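Local coordinates for type VI immunity protein Atu4351 (PDB 6ITW) that probably acts as the antitoxin of a type VI secretion effector-immunity pair in Agrobacterium, protecting the bacterium from the partner toxin, at residues A[108-113]-A[171-176]; A[66-71]-A[192-197]. One frame throughout, in Å; residues are numbered along the deposited sequence.

Contact 1 of 2, residues A[108-113]-A[171-176]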
loop_
_atom_site.group_PDB
_atom_site.type_symbol
_atom_site.label_atom_id
_atom_site.label_comp_id
_atom_site.label_asym_id
_atom_site.label_seq_id
_atom_site.Cartn_x
_atom_site.Cartn_y
_atom_site.Cartn_z
ATOM N N ASN A 108 5.827 1.859 1.996
ATOM C CA ASN A 108 6.082 0.920 3.084
ATOM C C ASN A 108 6.106 1.715 4.385
ATOM O O ASN A 108 7.122 2.321 4.744
ATOM C CB ASN A 108 7.379 0.161 2.837
ATOM C CG ASN A 108 7.636 -0.908 3.876
ATOM O OD1 ASN A 108 7.236 -0.773 5.037
ATOM N ND2 ASN A 108 8.315 -1.980 3.471
ATOM N N ILE A 109 4.970 1.696 5.094
ATOM C CA ILE A 109 4.778 2.492 6.308
ATOM C C ILE A 109 5.647 1.972 7.452
ATOM O O ILE A 109 6.157 2.751 8.270
ATOM C CB ILE A 109 3.289 2.470 6.697
ATOM C CG1 ILE A 109 2.477 3.358 5.762
ATOM C CG2 ILE A 109 3.106 2.855 8.176
ATOM C CD1 ILE A 109 2.662 4.823 6.014
ATOM N N LEU A 110 5.780 0.649 7.561
ATOM C CA LEU A 110 6.539 0.051 8.658
ATOM C C LEU A 110 8.020 0.428 8.577
ATOM O O LEU A 110 8.622 0.818 9.580
ATOM C CB LEU A 110 6.369 -1.473 8.625
ATOM C CG LEU A 110 7.016 -2.320 9.729
ATOM C CD1 LEU A 110 6.500 -1.870 11.060
ATOM C CD2 LEU A 110 6.767 -3.830 9.546
ATOM N N LEU A 111 8.612 0.338 7.386
ATOM C CA LEU A 111 10.048 0.499 7.193
ATOM C C LEU A 111 10.433 1.874 6.659
ATOM O O LEU A 111 11.629 2.155 6.538
ATOM C CB LEU A 111 10.574 -0.591 6.238
ATOM C CG LEU A 111 10.388 -2.034 6.741
ATOM C CD1 LEU A 111 11.144 -3.048 5.892
ATOM C CD2 LEU A 111 10.790 -2.140 8.222
ATOM N N HIS A 112 9.453 2.729 6.356
ATOM C CA HIS A 112 9.665 4.100 5.888
ATOM C C HIS A 112 10.372 4.134 4.536
ATOM O O HIS A 112 11.367 4.838 4.357
ATOM C CB HIS A 112 10.415 4.943 6.918
ATOM C CG HIS A 112 9.531 5.480 7.992
ATOM N ND1 HIS A 112 9.281 6.828 8.144
ATOM C CD2 HIS A 112 8.805 4.852 8.947
ATOM C CE1 HIS A 112 8.457 7.008 9.160
ATOM N NE2 HIS A 112 8.148 5.826 9.661
ATOM N N ARG A 113 9.822 3.391 3.572
ATOM C CA ARG A 113 10.374 3.309 2.232
ATOM C C ARG A 113 9.277 3.552 1.195
ATOM O O ARG A 113 8.093 3.316 1.443
ATOM C CB ARG A 113 11.061 1.946 2.003
ATOM C CG ARG A 113 12.138 1.658 3.041
ATOM C CD ARG A 113 12.807 0.296 2.872
ATOM N NE ARG A 113 13.604 0.035 4.066
ATOM C CZ ARG A 113 14.188 -1.117 4.399
ATOM N NH1 ARG A 113 14.103 -2.203 3.632
ATOM N NH2 ARG A 113 14.870 -1.169 5.539
ATOM N N TYR A 171 -1.640 -4.996 11.319
ATOM C CA TYR A 171 -0.719 -5.394 12.384
ATOM C C TYR A 171 0.398 -4.362 12.478
ATOM O O TYR A 171 1.019 -4.018 11.468
ATOM C CB TYR A 171 -0.113 -6.775 12.136
ATOM C CG TYR A 171 -1.133 -7.878 11.939
ATOM C CD1 TYR A 171 -2.105 -8.135 12.904
ATOM C CD2 TYR A 171 -1.116 -8.671 10.789
ATOM C CE1 TYR A 171 -3.034 -9.155 12.728
ATOM C CE2 TYR A 171 -2.045 -9.708 10.604
ATOM C CZ TYR A 171 -2.997 -9.939 11.583
ATOM O OH TYR A 171 -3.916 -10.946 11.407
ATOM N N SER A 172 0.652 -3.884 13.687
ATOM C CA SER A 172 1.566 -2.791 13.939
ATOM C C SER A 172 2.365 -3.090 15.201
ATOM O O SER A 172 1.835 -3.683 16.150
ATOM C CB SER A 172 0.787 -1.476 14.115
ATOM O OG SER A 172 1.651 -0.352 14.281
ATOM N N PRO A 173 3.628 -2.678 15.255
ATOM C CA PRO A 173 4.401 -2.918 16.476
ATOM C C PRO A 173 3.895 -2.032 17.604
ATOM O O PRO A 173 3.582 -0.855 17.412
ATOM C CB PRO A 173 5.846 -2.581 16.073
ATOM C CG PRO A 173 5.718 -1.657 14.902
ATOM C CD PRO A 173 4.392 -1.941 14.231
ATOM N N LYS A 174 3.765 -2.643 18.782
ATOM C CA LYS A 174 3.372 -1.903 19.972
ATOM C C LYS A 174 4.434 -0.869 20.332
ATOM O O LYS A 174 4.137 0.321 20.464
ATOM C CB LYS A 174 3.151 -2.884 21.131
ATOM C CG LYS A 174 2.787 -2.216 22.459
ATOM C CD LYS A 174 3.458 -2.909 23.648
ATOM C CE LYS A 174 2.505 -3.124 24.830
ATOM N NZ LYS A 174 1.766 -1.881 25.208
ATOM N N LEU A 175 5.682 -1.312 20.504
ATOM C CA LEU A 175 6.836 -0.439 20.689
ATOM C C LEU A 175 7.642 -0.413 19.394
ATOM O O LEU A 175 8.189 -1.442 18.990
ATOM C CB LEU A 175 7.711 -0.932 21.841
ATOM C CG LEU A 175 8.971 -0.091 22.019
ATOM C CD1 LEU A 175 8.581 1.383 22.096
ATOM C CD2 LEU A 175 9.758 -0.520 23.259
ATOM N N HIS A 176 7.745 0.753 18.765
ATOM C CA HIS A 176 8.351 0.784 17.439
ATOM C C HIS A 176 9.852 0.478 17.514
ATOM O O HIS A 176 10.540 0.940 18.432
ATOM C CB HIS A 176 8.130 2.135 16.738
ATOM C CG HIS A 176 8.444 2.083 15.269
ATOM N ND1 HIS A 176 9.726 2.219 14.774
ATOM C CD2 HIS A 176 7.654 1.835 14.196
ATOM C CE1 HIS A 176 9.706 2.085 13.459
ATOM N NE2 HIS A 176 8.461 1.853 13.082
HETATM O O HOH W 1 6.692 2.662 11.050
#

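Contact 2 of 2, residues A[66-71]-A[192-197]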
loop_
_atom_site.group_PDB
_atom_site.type_symbol
_atom_site.label_atom_id
_atom_site.label_comp_id
_atom_site.label_asym_id
_atom_site.label_seq_id
_atom_site.Cartn_x
_atom_site.Cartn_y
_atom_site.Cartn_z
ATOM N N LYS A 66 -6.222 9.763 2.297
ATOM C CA LYS A 66 -5.388 10.727 1.566
ATOM C C LYS A 66 -4.457 11.509 2.495
ATOM O O LYS A 66 -3.367 11.922 2.076
ATOM C CB LYS A 66 -6.265 11.696 0.762
ATOM C CG LYS A 66 -7.184 12.551 1.635
ATOM C CD LYS A 66 -8.381 13.121 0.861
ATOM C CE LYS A 66 -8.025 14.342 0.039
ATOM N NZ LYS A 66 -9.217 15.240 -0.114
ATOM N N SER A 67 -4.849 11.711 3.754
ATOM C CA SER A 67 -3.936 12.346 4.695
ATOM C C SER A 67 -2.662 11.528 4.886
ATOM O O SER A 67 -1.590 12.103 5.122
ATOM C CB SER A 67 -4.622 12.574 6.042
ATOM O OG SER A 67 -5.077 11.348 6.592
ATOM N N ILE A 68 -2.745 10.195 4.799
ATOM C CA ILE A 68 -1.529 9.398 4.942
ATOM C C ILE A 68 -0.600 9.652 3.769
ATOM O O ILE A 68 0.607 9.846 3.948
ATOM C CB ILE A 68 -1.862 7.904 5.086
ATOM C CG1 ILE A 68 -2.818 7.682 6.263
ATOM C CG2 ILE A 68 -0.594 7.078 5.231
ATOM C CD1 ILE A 68 -2.430 8.398 7.531
ATOM N N VAL A 69 -1.148 9.671 2.550
ATOM C CA VAL A 69 -0.356 10.038 1.378
ATOM C C VAL A 69 0.218 11.438 1.542
ATOM O O VAL A 69 1.391 11.685 1.229
ATOM C CB VAL A 69 -1.206 9.949 0.101
ATOM C CG1 VAL A 69 -0.330 10.245 -1.105
ATOM C CG2 VAL A 69 -1.893 8.583 -0.008
ATOM N N ALA A 70 -0.605 12.379 2.024
ATOM C CA ALA A 70 -0.139 13.753 2.194
ATOM C C ALA A 70 1.038 13.810 3.148
ATOM O O ALA A 70 2.036 14.478 2.864
ATOM C CB ALA A 70 -1.267 14.648 2.704
ATOM N N LEU A 71 0.954 13.086 4.271
ATOM C CA LEU A 71 2.034 13.104 5.254
ATOM C C LEU A 71 3.273 12.389 4.736
ATOM O O LEU A 71 4.396 12.883 4.907
ATOM C CB LEU A 71 1.563 12.475 6.570
ATOM C CG LEU A 71 0.441 13.253 7.276
ATOM C CD1 LEU A 71 -0.248 12.381 8.284
ATOM C CD2 LEU A 71 0.947 14.533 7.958
ATOM N N ASP A 192 -6.133 0.221 14.578
ATOM C CA ASP A 192 -6.741 1.061 13.561
ATOM C C ASP A 192 -5.686 1.544 12.565
ATOM O O ASP A 192 -4.690 2.162 12.954
ATOM C CB ASP A 192 -7.420 2.246 14.234
ATOM C CG ASP A 192 -8.039 3.189 13.246
ATOM O OD1 ASP A 192 -8.968 2.761 12.534
ATOM O OD2 ASP A 192 -7.609 4.355 13.177
ATOM N N ALA A 193 -5.911 1.278 11.274
ATOM C CA ALA A 193 -4.883 1.576 10.274
ATOM C C ALA A 193 -4.678 3.081 10.107
ATOM O O ALA A 193 -3.536 3.558 10.088
ATOM C CB ALA A 193 -5.245 0.936 8.933
ATOM N N LEU A 194 -5.770 3.849 9.985
ATOM C CA LEU A 194 -5.627 5.285 9.736
ATOM C C LEU A 194 -4.885 5.980 10.880
ATOM O O LEU A 194 -4.017 6.824 10.639
ATOM C CB LEU A 194 -6.996 5.935 9.518
ATOM C CG LEU A 194 -6.948 7.440 9.200
ATOM C CD1 LEU A 194 -6.156 7.702 7.904
ATOM C CD2 LEU A 194 -8.354 8.038 9.106
ATOM N N SER A 195 -5.227 5.645 12.130
ATOM C CA SER A 195 -4.547 6.227 13.286
ATOM C C SER A 195 -3.075 5.851 13.305
ATOM O O SER A 195 -2.206 6.721 13.437
ATOM C CB SER A 195 -5.192 5.749 14.590
ATOM O OG SER A 195 -6.490 6.279 14.717
ATOM N N ALA A 196 -2.786 4.541 13.240
ATOM C CA ALA A 196 -1.405 4.065 13.270
ATOM C C ALA A 196 -0.596 4.665 12.123
ATOM O O ALA A 196 0.526 5.140 12.327
ATOM C CB ALA A 196 -1.383 2.535 13.215
HETATM N N MSE A 197 -1.163 4.681 10.913
HETATM C CA MSE A 197 -0.452 5.237 9.762
HETATM C C MSE A 197 -0.246 6.731 9.924
HETATM O O MSE A 197 0.751 7.274 9.457
HETATM C CB MSE A 197 -1.199 4.967 8.455
HETATM C CG MSE A 197 -1.328 3.484 8.073
HETATM SE SE MSE A 197 -2.554 3.383 6.573
HETATM C CE MSE A 197 -2.125 1.545 6.020
#

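Contact 1 of 2, residues A[108-113]-A[171-176]
L110 and P173 make the dry part of this small surface contact, between a hairpin loop of the GAD-like region and the end of strand 169-173 in the C-terminal region. The loop joins strands 103-108 and 113-116 of the large mixed sheet and closes with a G1 beta bulge, with H112 and R113 together opposed to the single residue N108. H112 takes up the left-handed helical conformation. An Asx motif firms the turn: N108 OD1 accepts from L111 N at 2.9 Å, with an N-H...O angle of 161°, the donor standing 50° out of the carbonyl plane. Asparagine suits the first position because its short amide can fold back over the turn.

L110 has its CG anti to the backbone N (chi1 -177°), which sends the branched end across to the strand. There its methyl CD1 lies against the proline ring, 3.8 Å from P173 CD and 3.9 Å from P173 CG. The proline presents a rigid apolar ring at this point. M188 of the neighbouring strand 188-192 also touches it.

Beyond this pair the contact becomes looser and wetter. The H176 ring turns an edge to the loop, yet H176 NE2 stays 3.7 Å from L110 O, and a water molecule does the joining. Histidine fits such a place because its two ring nitrogens look out at different edges: H176 ND1 is hydrogen-bonded to S178 OG, which helps to fix the rotation of the ring, while H176 NE2 meets the bridging water. The water donates to the backbone O of I109 at 2.8 Å, and H176 NE2 lies 2.8 Å from the same water oxygen in a second hydrogen bond.

Contact 2 of 2, residues A[66-71]-A[192-197]
The helical segments 66-71 and 193-197 run nearly parallel, their axes 10.0 Å apart at an angle of 14°, and their backbones come nearest at I68 and M197, whose CA atoms are 6.5 Å apart. I68 carries most of the packing. Its CD1 methyl reaches the other backbone, 3.6 Å from M197 C, and sits 3.8 Å from M197 CB. The two side chains meet at about a right angle. M197, a selenomethionine here, offers I68 the base of its side chain, while the extended part leads away from helix 66-73 to F89 and I95 of the sheet. I68 also touches I95, so both residues belong to the layer between the helices and the sheet strands, where a beta-branched isoleucine and a long flexible methionine are well suited to filling an apolar interface.

Helix 193-200 follows strand 188-192 directly, and D192 is its N-cap. D192 OD2 accepts from S195 N at 2.9 Å with an N-H...O angle of 153°, the amide coming from above the carboxylate plane. The same oxygen accepts from S195 OG at 2.7 Å, on its anti side. Two donors from one serine thus hold the carboxylate over the first turn, where its negative charge would probably be favoured by the helix dipole.

One turn before M197, L194 holds CG anti to its backbone N (chi1 -178°), which brings the branched end nearer to helix 66-73. Its CD1 methyl packs alongside the isoleucine stem, 3.7 Å from I68 CG1, on the more exposed side of the contact. There S67 marks the edge of the apolar patch: a small polar side chain tolerates partial exposure, and S67 OG lies 4.0 Å from L194 CD1.

In the fold
From the N terminus, helix 66-73 supplies the first half of contact 2. The chain then builds strands 84-90, 94-99 and 103-108, and turns at 108-113, the first half of contact 1. Passing helices 128-137 and 155-162, it reaches strand 169-173, and contact 1 closes a loop with 57 residues between its segments. Strand 188-192 pairs with 169-173 and runs into helix 193-200, where contact 2 closes the wider loop that encloses the first. Both contacts tie the GAD-like region to the C-terminal region. Their centres are 12 Å apart, and they meet where I109 CD1 packs 4.0 Å from I68 CG2.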